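Local atomic coordinates of dTDP-4-amino-4,6-dideoxyglucose formyltransferase (Shewanella sp. FDAARGOS_354, PDB entry 6V2T), a protein that probably transfers a formyl group from a folate cofactor to the 4-amino group of dTDP-4-amino-4,6-dideoxyglucose, a nucleotide-linked sugar probably destined for the O-antigen of lipopolysaccharide. Residues Leu158-Phe166 against Arg177-Leu185; Ile77-Val85 against Lys101-Val109. All coordinates share one frame; numbering follows the deposited sequence.

How the contacts relate
From the N terminus the chain first reaches contact 2. Its segment 77-85 leaves strand 75-77, an outermost strand of the seven-stranded sheet, and enters helix 82-91; after strand 94-98 the chain comes back as segment 101-109, closing a short loop of 15 residues. The chain then adds strands 113-118 and 141-147 before contact 1 opens on strand 157-163, the other outermost strand, which helix 171-194 closes against after ten residues. The two loops follow in series, neither enclosing nor crossing the other. Their centres lie about 27 Å apart on opposite sides of the chain's centre: contact 2 borders the folate pocket, contact 1 joins the far edge strand to its helix.

Contact 1 of 2, residues Leu158-Phe166 against Arg177-Leu185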
loop_
_atom_site.group_PDB
_atom_site.type_symbol
_atom_site.label_atom_id
_atom_site.label_comp_id
_atom_site.label_asym_id
_atom_site.label_seq_id
_atom_site.Cartn_x
_atom_site.Cartn_y
_atom_site.Cartn_z
ATOM N N LEU B 158 11.389 17.645 -30.087
ATOM C CA LEU B 158 12.333 16.921 -30.975
ATOM C C LEU B 158 11.881 15.460 -31.143
ATOM O O LEU B 158 11.765 14.967 -32.307
ATOM C CB LEU B 158 13.730 17.048 -30.349
ATOM C CG LEU B 158 14.194 18.479 -30.099
ATOM C CD1 LEU B 158 15.663 18.552 -29.720
ATOM C CD2 LEU B 158 13.953 19.337 -31.343
ATOM N N PHE B 159 11.666 14.760 -30.037
ATOM C CA PHE B 159 11.190 13.359 -30.018
ATOM C C PHE B 159 10.220 13.222 -28.863
ATOM O O PHE B 159 10.479 13.871 -27.831
ATOM C CB PHE B 159 12.355 12.393 -29.805
ATOM C CG PHE B 159 13.412 12.517 -30.862
ATOM C CD1 PHE B 159 13.265 11.904 -32.099
ATOM C CD2 PHE B 159 14.539 13.270 -30.628
ATOM C CE1 PHE B 159 14.248 12.035 -33.072
ATOM C CE2 PHE B 159 15.509 13.417 -31.612
ATOM C CZ PHE B 159 15.370 12.779 -32.821
ATOM N N GLN B 160 9.160 12.437 -29.003
ATOM C CA GLN B 160 8.316 12.119 -27.828
ATOM C C GLN B 160 7.605 10.786 -28.053
ATOM O O GLN B 160 7.361 10.414 -29.229
ATOM C CB GLN B 160 7.372 13.280 -27.502
ATOM C CG GLN B 160 6.180 13.421 -28.414
ATOM C CD GLN B 160 5.235 14.535 -27.997
ATOM O OE1 GLN B 160 4.304 14.833 -28.728
ATOM N NE2 GLN B 160 5.435 15.153 -26.831
ATOM N N LYS B 161 7.264 10.119 -26.953
ATOM C CA LYS B 161 6.503 8.851 -26.986
ATOM C C LYS B 161 5.549 8.784 -25.803
ATOM O O LYS B 161 5.977 8.998 -24.667
ATOM C CB LYS B 161 7.469 7.665 -27.033
ATOM C CG LYS B 161 6.760 6.323 -27.255
ATOM C CD LYS B 161 7.649 5.168 -27.703
ATOM C CE LYS B 161 9.143 5.465 -27.673
ATOM N NZ LYS B 161 9.981 4.268 -27.919
ATOM N N GLU B 162 4.284 8.538 -26.103
ATOM C CA GLU B 162 3.202 8.354 -25.129
ATOM C C GLU B 162 3.399 6.985 -24.485
ATOM O O GLU B 162 3.922 6.075 -25.143
ATOM C CB GLU B 162 1.856 8.471 -25.815
ATOM C CG GLU B 162 0.695 8.172 -24.886
ATOM C CD GLU B 162 -0.667 8.604 -25.380
ATOM O OE1 GLU B 162 -0.766 8.955 -26.562
ATOM O OE2 GLU B 162 -1.612 8.660 -24.561
ATOM N N VAL B 163 3.051 6.875 -23.217
ATOM C CA VAL B 163 2.961 5.567 -22.526
ATOM C C VAL B 163 1.527 5.459 -22.051
ATOM O O VAL B 163 0.871 6.471 -21.737
ATOM C CB VAL B 163 4.006 5.394 -21.402
ATOM C CG1 VAL B 163 5.389 5.822 -21.840
ATOM C CG2 VAL B 163 3.603 6.117 -20.140
ATOM N N PRO B 164 0.984 4.223 -22.074
ATOM C CA PRO B 164 -0.379 3.977 -21.625
ATOM C C PRO B 164 -0.448 4.128 -20.102
ATOM O O PRO B 164 0.571 3.962 -19.433
ATOM C CB PRO B 164 -0.644 2.528 -22.075
ATOM C CG PRO B 164 0.728 1.884 -22.057
ATOM C CD PRO B 164 1.687 2.988 -22.463
ATOM N N ILE B 165 -1.615 4.536 -19.626
ATOM C CA ILE B 165 -2.021 4.478 -18.197
ATOM C C ILE B 165 -3.150 3.461 -18.054
ATOM O O ILE B 165 -4.167 3.609 -18.750
ATOM C CB ILE B 165 -2.459 5.849 -17.693
ATOM C CG1 ILE B 165 -1.346 6.875 -17.887
ATOM C CG2 ILE B 165 -2.885 5.752 -16.226
ATOM C CD1 ILE B 165 -1.688 8.223 -17.344
ATOM N N PHE B 166 -3.005 2.537 -17.112
ATOM C CA PHE B 166 -4.050 1.537 -16.795
ATOM C C PHE B 166 -4.823 1.967 -15.548
ATOM O O PHE B 166 -4.278 2.758 -14.723
ATOM C CB PHE B 166 -3.388 0.167 -16.704
ATOM C CG PHE B 166 -2.541 -0.189 -17.902
ATOM C CD1 PHE B 166 -3.120 -0.379 -19.148
ATOM C CD2 PHE B 166 -1.171 -0.330 -17.794
ATOM C CE1 PHE B 166 -2.352 -0.717 -20.254
ATOM C CE2 PHE B 166 -0.400 -0.656 -18.903
ATOM C CZ PHE B 166 -0.987 -0.848 -20.132
ATOM N N ARG B 177 7.134 3.155 -16.095
ATOM C CA ARG B 177 6.867 2.908 -17.527
ATOM C C ARG B 177 7.404 4.110 -18.326
ATOM O O ARG B 177 8.038 3.910 -19.360
ATOM C CB ARG B 177 5.377 2.633 -17.687
ATOM C CG ARG B 177 4.954 2.142 -19.059
ATOM C CD ARG B 177 3.469 1.861 -19.158
ATOM N NE ARG B 177 3.017 0.984 -18.096
ATOM C CZ ARG B 177 2.051 1.222 -17.205
ATOM N NH1 ARG B 177 1.338 2.333 -17.202
ATOM N NH2 ARG B 177 1.824 0.328 -16.269
ATOM N N VAL B 178 7.249 5.323 -17.807
ATOM C CA VAL B 178 7.804 6.556 -18.427
ATOM C C VAL B 178 9.327 6.457 -18.439
ATOM O O VAL B 178 9.913 6.688 -19.531
ATOM C CB VAL B 178 7.302 7.829 -17.723
ATOM C CG1 VAL B 178 8.060 9.062 -18.170
ATOM C CG2 VAL B 178 5.816 7.999 -17.948
ATOM N N GLN B 179 9.933 6.045 -17.325
ATOM C CA GLN B 179 11.415 5.937 -17.220
ATOM C C GLN B 179 11.915 4.973 -18.299
ATOM O O GLN B 179 12.954 5.291 -18.923
ATOM C CB GLN B 179 11.906 5.468 -15.846
ATOM C CG GLN B 179 11.740 6.472 -14.710
ATOM C CD GLN B 179 12.271 5.914 -13.399
ATOM O OE1 GLN B 179 11.734 4.959 -12.808
ATOM N NE2 GLN B 179 13.324 6.533 -12.905
ATOM N N GLN B 180 11.196 3.874 -18.552
ATOM C CA GLN B 180 11.617 2.878 -19.586
ATOM C C GLN B 180 11.593 3.533 -20.976
ATOM O O GLN B 180 12.534 3.323 -21.761
ATOM C CB GLN B 180 10.725 1.638 -19.589
ATOM C CG GLN B 180 11.277 0.531 -20.480
ATOM C CD GLN B 180 12.721 0.190 -20.176
ATOM O OE1 GLN B 180 13.066 -0.198 -19.053
ATOM N NE2 GLN B 180 13.585 0.371 -21.166
ATOM N N THR B 181 10.530 4.277 -21.264
ATOM C CA THR B 181 10.334 5.019 -22.528
ATOM C C THR B 181 11.407 6.100 -22.685
ATOM O O THR B 181 11.824 6.303 -23.846
ATOM C CB THR B 181 8.898 5.543 -22.615
ATOM O OG1 THR B 181 8.179 4.413 -23.095
ATOM C CG2 THR B 181 8.727 6.710 -23.555
ATOM N N GLU B 182 11.770 6.815 -21.609
ATOM C CA GLU B 182 12.860 7.805 -21.617
ATOM C C GLU B 182 14.150 7.087 -22.013
ATOM O O GLU B 182 14.918 7.644 -22.803
ATOM C CB GLU B 182 13.133 8.491 -20.277
ATOM C CG GLU B 182 12.033 9.385 -19.746
ATOM C CD GLU B 182 12.474 10.142 -18.498
ATOM O OE1 GLU B 182 12.986 9.477 -17.542
ATOM O OE2 GLU B 182 12.376 11.400 -18.501
ATOM N N MET B 183 14.382 5.892 -21.465
ATOM C CA MET B 183 15.617 5.128 -21.786
ATOM C C MET B 183 15.582 4.660 -23.237
ATOM O O MET B 183 16.615 4.806 -23.892
ATOM C CB MET B 183 15.776 3.963 -20.817
ATOM C CG MET B 183 16.156 4.469 -19.449
ATOM S SD MET B 183 16.558 3.142 -18.269
ATOM C CE MET B 183 15.073 2.146 -18.318
ATOM N N ASP B 184 14.434 4.182 -23.725
ATOM C CA ASP B 184 14.234 3.783 -25.134
ATOM C C ASP B 184 14.538 4.975 -26.053
ATOM O O ASP B 184 15.282 4.786 -27.011
ATOM C CB ASP B 184 12.816 3.270 -25.404
ATOM C CG ASP B 184 12.440 1.929 -24.786
ATOM O OD1 ASP B 184 13.327 1.264 -24.218
ATOM O OD2 ASP B 184 11.228 1.603 -24.832
ATOM N N LEU B 185 13.967 6.169 -25.786
ATOM C CA LEU B 185 14.219 7.378 -26.615
ATOM C C LEU B 185 15.704 7.729 -26.640
ATOM O O LEU B 185 16.238 8.056 -27.736
ATOM C CB LEU B 185 13.403 8.565 -26.082
ATOM C CG LEU B 185 11.918 8.527 -26.387
ATOM C CD1 LEU B 185 11.198 9.627 -25.615
ATOM C CD2 LEU B 185 11.641 8.687 -27.885
#
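Arg177 on helix 171-194 reaches across to the loop that follows strand 157-163, meeting Pro164 and Phe166. With its CG anti to the backbone N (chi1 -171°), the chain leaves the helix toward the strand: Arg177 CG lies 4.1 Å from Val163 CB, and Arg177 CD rests 3.9 Å from Pro164 CD. A bend at chi3 then turns the guanidinium toward the loop. There NH1 donates to the backbone carbonyl, Arg177 NH1 to Pro164 O 2.9 Å, in a bent bond with the oxygen tilted out of the guanidinium plane. Phe166 presents its CD2-CE2 edge to one face of the Arg177 guanidinium, CE2 standing 3.5 Å above the centre of that face and Arg177 NH2 lying in the plane of the ring; the two planes are 68° apart. NH1 also forms a salt bridge with Asp169, which in turn accepts from Phe166 N.

Farther along, strand and helix run nearly antiparallel (154°) and pack through aliphatic groups. Val163 splits its branches: CG2 touches Val178 CG2 at 3.6 Å, while CG1 lies against Thr181 CB and OG1. Thr181 CG2 fits beneath Lys161 CB, 3.8 Å away. Lys161 and Leu185 run alongside with their ends pointing opposite ways, and Lys161 NZ stays 4.3 Å from Asp184 OD2, too far for a salt bridge. This is helix-on-edge-strand packing in the Rossmann-like alpha/beta fold of the formyltransferase family. Its apolar middle is joined to a polar end where Arg177 bonds to the Pro164 carbonyl and the Asp169 carboxylate while the Phe166 edge packs on its face, which together fix the orientation of the guanidinium.

Contact 2 of 2, residues Ile77-Val85 against Lys101-Val109; sequences INVKSEKDV and KQIFPSELV. With FOL (folic acid), chain H; 0FX (dTDP-4-amino-4,6-dideoxyglucose), chain G.
Gln102 reaches over to the type I turn Asn78-Ser81, joining the end of edge strand 75-77 in the Rossmann-like alpha/beta fold of the formyltransferase family to the loop that lines the folate site. Its chain, extended beyond CG (chi2 -176°), carries the amide to two partners at the turn. Val79 N donates to Gln102 OE1 at 3.2 Å, straight at the hydrogen but meeting the carbonyl nearly broadside (102° at OE1), while Gln102 NE2 donates to Asn78 OD1 at 3.0 Å. That oxygen also accepts from Lys80 N, completing an Asx turn; the two donors approach from opposite faces of the Asn78 amide plane, helping to hold it in place.

The tight part lies around Val79. Its CG1, roughly anti to the backbone N (chi1 153°), touches both Phe104 CD1 at 3.7 Å and Leu108 CD1 at 3.9 Å, and Val79 CG2 also reaches Leu108 CD1. Val79 O is buried here with no polar partner in the model. Beside this core Val85 CG2 lies 4.0 Å from Pro105 CG, the two side chains passing head to tail.

Outward the contact loosens. The extended Lys80 chain merely skirts the loop, its CE 4.2 Å from Ile103 O, and exposed Glu107 gives only its CB to Val85 CG1. Glu82 and Glu107 hold like charges near each other without contact.

On its other side the loop meets both ligands. Ile103 lies along folic acid, and Lys101 NZ donates to the sugar hydroxyl O2G of dTDP-4-amino-4,6-dideoxyglucose. The Gln102 side chain bonds the turn while its backbone O lies beside N8 of the folic acid, whose amino group NA2 donates to Phe104 O at 2.9 Å.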
loop_
_atom_site.group_PDB
_atom_site.type_symbol
_atom_site.label_atom_id
_atom_site.label_comp_id
_atom_site.label_asym_id
_atom_site.label_seq_id
_atom_site.Cartn_x
_atom_site.Cartn_y
_atom_site.Cartn_z
ATOM N N ILE B 77 26.439 22.401 -10.048
ATOM C CA ILE B 77 26.467 23.648 -10.867
ATOM C C ILE B 77 25.215 24.447 -10.518
ATOM O O ILE B 77 24.208 23.804 -10.159
ATOM C CB ILE B 77 26.580 23.354 -12.376
ATOM C CG1 ILE B 77 27.188 24.536 -13.134
ATOM C CG2 ILE B 77 25.240 22.921 -12.961
ATOM C CD1 ILE B 77 27.798 24.159 -14.472
ATOM N N ASN B 78 25.310 25.772 -10.606
ATOM C CA ASN B 78 24.231 26.732 -10.270
ATOM C C ASN B 78 23.873 27.575 -11.493
ATOM O O ASN B 78 24.461 28.638 -11.718
ATOM C CB ASN B 78 24.628 27.638 -9.106
ATOM C CG ASN B 78 23.479 28.511 -8.657
ATOM O OD1 ASN B 78 22.393 28.488 -9.236
ATOM N ND2 ASN B 78 23.710 29.270 -7.604
ATOM N N VAL B 79 22.832 27.161 -12.188
ATOM C CA VAL B 79 22.359 27.758 -13.460
ATOM C C VAL B 79 21.772 29.161 -13.213
ATOM O O VAL B 79 21.507 29.874 -14.208
ATOM C CB VAL B 79 21.361 26.754 -14.064
ATOM C CG1 VAL B 79 20.334 27.409 -14.940
ATOM C CG2 VAL B 79 22.106 25.637 -14.783
ATOM N N LYS B 80 21.599 29.572 -11.954
ATOM C CA LYS B 80 21.193 30.959 -11.598
ATOM C C LYS B 80 22.419 31.790 -11.190
ATOM O O LYS B 80 22.229 32.965 -10.885
ATOM C CB LYS B 80 20.147 30.932 -10.483
ATOM C CG LYS B 80 18.936 30.061 -10.779
ATOM C CD LYS B 80 17.684 30.495 -10.052
ATOM C CE LYS B 80 16.525 29.549 -10.282
ATOM N NZ LYS B 80 15.601 29.530 -9.123
ATOM N N SER B 81 23.627 31.216 -11.187
ATOM C CA SER B 81 24.904 31.953 -10.959
ATOM C C SER B 81 25.384 32.606 -12.267
ATOM O O SER B 81 25.722 31.858 -13.203
ATOM C CB SER B 81 25.974 31.052 -10.398
ATOM O OG SER B 81 27.263 31.602 -10.657
ATOM N N GLU B 82 25.439 33.941 -12.320
ATOM C CA GLU B 82 26.054 34.733 -13.426
ATOM C C GLU B 82 27.347 34.058 -13.904
ATOM O O GLU B 82 27.534 33.914 -15.134
ATOM C CB GLU B 82 26.397 36.145 -12.945
ATOM C CG GLU B 82 26.339 37.188 -14.043
ATOM C CD GLU B 82 24.959 37.785 -14.267
ATOM O OE1 GLU B 82 24.177 37.844 -13.290
ATOM O OE2 GLU B 82 24.664 38.191 -15.418
ATOM N N LYS B 83 28.210 33.699 -12.954
ATOM C CA LYS B 83 29.532 33.055 -13.182
ATOM C C LYS B 83 29.361 31.692 -13.852
ATOM O O LYS B 83 30.107 31.432 -14.818
ATOM C CB LYS B 83 30.300 32.880 -11.867
ATOM C CG LYS B 83 31.303 33.988 -11.557
ATOM C CD LYS B 83 31.501 34.238 -10.072
ATOM C CE LYS B 83 30.501 35.224 -9.499
ATOM N NZ LYS B 83 30.210 34.958 -8.069
ATOM N N ASP B 84 28.476 30.826 -13.336
ATOM C CA ASP B 84 28.308 29.456 -13.893
ATOM C C ASP B 84 27.718 29.578 -15.306
ATOM O O ASP B 84 28.218 28.890 -16.196
ATOM C CB ASP B 84 27.510 28.529 -12.968
ATOM C CG ASP B 84 28.302 27.987 -11.778
ATOM O OD1 ASP B 84 29.469 28.393 -11.601
ATOM O OD2 ASP B 84 27.749 27.152 -11.040
ATOM N N VAL B 85 26.731 30.455 -15.511
ATOM C CA VAL B 85 26.122 30.706 -16.851
ATOM C C VAL B 85 27.236 31.088 -17.842
ATOM O O VAL B 85 27.299 30.476 -18.938
ATOM C CB VAL B 85 25.003 31.759 -16.760
ATOM C CG1 VAL B 85 24.660 32.379 -18.105
ATOM C CG2 VAL B 85 23.758 31.169 -16.120
ATOM N N LYS B 101 16.556 19.957 -11.582
ATOM C CA LYS B 101 15.710 20.657 -10.561
ATOM C C LYS B 101 15.722 22.184 -10.767
ATOM O O LYS B 101 14.878 22.842 -10.148
ATOM C CB LYS B 101 16.172 20.331 -9.132
ATOM C CG LYS B 101 15.917 18.907 -8.654
ATOM C CD LYS B 101 16.676 18.537 -7.383
ATOM C CE LYS B 101 16.296 17.171 -6.839
ATOM N NZ LYS B 101 14.888 17.157 -6.373
ATOM N N GLN B 102 16.622 22.759 -11.576
ATOM C CA GLN B 102 16.707 24.246 -11.713
ATOM C C GLN B 102 16.085 24.729 -13.020
ATOM O O GLN B 102 16.336 24.129 -14.063
ATOM C CB GLN B 102 18.146 24.748 -11.708
ATOM C CG GLN B 102 18.890 24.502 -10.408
ATOM C CD GLN B 102 20.272 25.112 -10.475
ATOM O OE1 GLN B 102 21.184 24.581 -11.114
ATOM N NE2 GLN B 102 20.421 26.261 -9.836
ATOM N N ILE B 103 15.366 25.845 -12.972
ATOM C CA ILE B 103 14.889 26.547 -14.189
ATOM C C ILE B 103 16.089 27.241 -14.838
ATOM O O ILE B 103 16.809 27.962 -14.121
ATOM C CB ILE B 103 13.760 27.534 -13.855
ATOM C CG1 ILE B 103 12.554 26.809 -13.249
ATOM C CG2 ILE B 103 13.390 28.315 -15.116
ATOM C CD1 ILE B 103 11.699 27.661 -12.322
ATOM N N PHE B 104 16.307 27.033 -16.142
ATOM C CA PHE B 104 17.392 27.728 -16.884
ATOM C C PHE B 104 16.972 29.170 -17.110
ATOM O O PHE B 104 15.864 29.415 -17.569
ATOM C CB PHE B 104 17.722 27.049 -18.215
ATOM C CG PHE B 104 18.496 25.761 -18.107
ATOM C CD1 PHE B 104 18.451 24.985 -16.960
ATOM C CD2 PHE B 104 19.275 25.323 -19.173
ATOM C CE1 PHE B 104 19.151 23.790 -16.886
ATOM C CE2 PHE B 104 19.955 24.113 -19.101
ATOM C CZ PHE B 104 19.893 23.359 -17.960
ATOM N N PRO B 105 17.825 30.169 -16.796
ATOM C CA PRO B 105 17.510 31.552 -17.107
ATOM C C PRO B 105 17.555 31.816 -18.617
ATOM O O PRO B 105 18.246 31.098 -19.353
ATOM C CB PRO B 105 18.633 32.329 -16.413
ATOM C CG PRO B 105 19.800 31.375 -16.463
ATOM C CD PRO B 105 19.171 30.022 -16.226
ATOM N N SER B 106 16.843 32.853 -19.041
ATOM C CA SER B 106 16.817 33.365 -20.431
ATOM C C SER B 106 18.247 33.530 -20.977
ATOM O O SER B 106 18.442 33.198 -22.136
ATOM C CB SER B 106 16.026 34.641 -20.489
ATOM O OG SER B 106 16.674 35.638 -19.736
ATOM N N GLU B 107 19.232 33.941 -20.157
ATOM C CA GLU B 107 20.645 34.151 -20.574
ATOM C C GLU B 107 21.327 32.827 -20.939
ATOM O O GLU B 107 22.315 32.880 -21.712
ATOM C CB GLU B 107 21.464 34.835 -19.473
ATOM C CG GLU B 107 21.111 36.299 -19.258
ATOM C CD GLU B 107 19.895 36.566 -18.385
ATOM O OE1 GLU B 107 19.314 35.589 -17.842
ATOM O OE2 GLU B 107 19.514 37.756 -18.260
ATOM N N LEU B 108 20.874 31.685 -20.406
ATOM C CA LEU B 108 21.414 30.363 -20.806
ATOM C C LEU B 108 20.696 29.879 -22.078
ATOM O O LEU B 108 21.378 29.587 -23.053
ATOM C CB LEU B 108 21.212 29.369 -19.666
ATOM C CG LEU B 108 22.377 28.441 -19.345
ATOM C CD1 LEU B 108 21.924 27.313 -18.446
ATOM C CD2 LEU B 108 23.066 27.907 -20.589
ATOM N N VAL B 109 19.366 29.748 -22.037
ATOM C CA VAL B 109 18.569 29.083 -23.115
ATOM C C VAL B 109 18.649 29.869 -24.427
ATOM O O VAL B 109 18.568 29.210 -25.492
ATOM C CB VAL B 109 17.110 28.785 -22.704
ATOM C CG1 VAL B 109 17.049 27.891 -21.479
ATOM C CG2 VAL B 109 16.254 30.021 -22.499
HETATM N N1 FOL H . 14.404 25.541 -17.768
HETATM C C2 FOL H . 13.794 26.232 -18.745
HETATM N NA2 FOL H . 14.067 27.523 -18.906
HETATM N N3 FOL H . 12.929 25.621 -19.610
HETATM C C4 FOL H . 12.624 24.324 -19.450
HETATM O O4 FOL H . 11.816 23.851 -20.293
HETATM C C4A FOL H . 13.245 23.591 -18.443
HETATM N N5 FOL H . 12.972 22.308 -18.207
HETATM C C6 FOL H . 13.306 21.633 -16.948
HETATM C C7 FOL H . 14.665 22.185 -16.477
HETATM N N8 FOL H . 14.772 23.614 -16.600
HETATM C C8A FOL H . 14.147 24.252 -17.603
HETATM C C9 FOL H . 12.101 21.588 -15.937
HETATM N N10 FOL H . 12.521 21.656 -14.535
HETATM C C11 FOL H . 10.710 23.816 -11.410
HETATM C C12 FOL H . 11.887 23.089 -11.218
HETATM C C13 FOL H . 12.462 22.367 -12.269
HETATM C C14 FOL H . 11.907 22.365 -13.532
HETATM C C15 FOL H . 10.750 23.112 -13.727
HETATM C C16 FOL H . 10.157 23.827 -12.683
HETATM C C FOL H . 10.103 24.619 -10.284
HETATM O O FOL H . 10.847 24.907 -9.373
HETATM N N FOL H . 8.850 25.082 -10.293
HETATM O O4P 0FX G . 11.405 12.899 -11.870
HETATM P P2 0FX G . 12.540 13.298 -10.925
HETATM O O3P 0FX G . 13.895 13.065 -11.515
HETATM O O1G 0FX G . 12.328 14.849 -10.799
HETATM C C1G 0FX G . 13.424 15.707 -11.109
HETATM C C2G 0FX G . 13.441 16.735 -9.995
HETATM O O2G 0FX G . 13.645 16.174 -8.684
HETATM C C3G 0FX G . 12.091 17.432 -10.023
HETATM O O3G 0FX G . 12.150 18.479 -9.043
HETATM C C4G 0FX G . 11.752 17.955 -11.433
HETATM N N4A 0FX G . 10.345 18.367 -11.464
HETATM C C5G 0FX G . 11.940 16.944 -12.559
HETATM C C6G 0FX G . 11.805 17.625 -13.937
HETATM O O5G 0FX G . 13.220 16.324 -12.402
HETATM O OPP 0FX G . 12.794 12.556 -9.419
HETATM P P 0FX G . 11.759 13.001 -8.329
HETATM O O1P 0FX G . 11.696 14.403 -7.943
HETATM O O2P 0FX G . 12.137 12.271 -7.068
HETATM O O5 0FX G . 10.306 12.434 -8.572
HETATM C C5 0FX G . 10.108 11.151 -9.106
HETATM C C4 0FX G . 8.674 10.739 -8.752
HETATM O O4 0FX G . 8.516 10.512 -7.351
HETATM C C3 0FX G . 7.613 11.814 -9.046
HETATM O O3 0FX G . 7.243 11.848 -10.417
HETATM C C2 0FX G . 6.448 11.479 -8.081
HETATM C C1 0FX G . 7.238 10.830 -6.911
HETATM N N11 0FX G . 7.338 11.770 -5.804
HETATM C C61 0FX G . 8.449 12.506 -5.577
HETATM C C51 0FX G . 8.482 13.368 -4.483
HETATM C C5A 0FX G . 9.722 14.215 -4.219
HETATM C C21 0FX G . 6.277 11.851 -4.992
HETATM O O21 0FX G . 5.182 11.096 -5.261
HETATM N N31 0FX G . 6.261 12.688 -3.926
HETATM C C41 0FX G . 7.355 13.449 -3.656
HETATM O O41 0FX G . 7.299 14.322 -2.608
#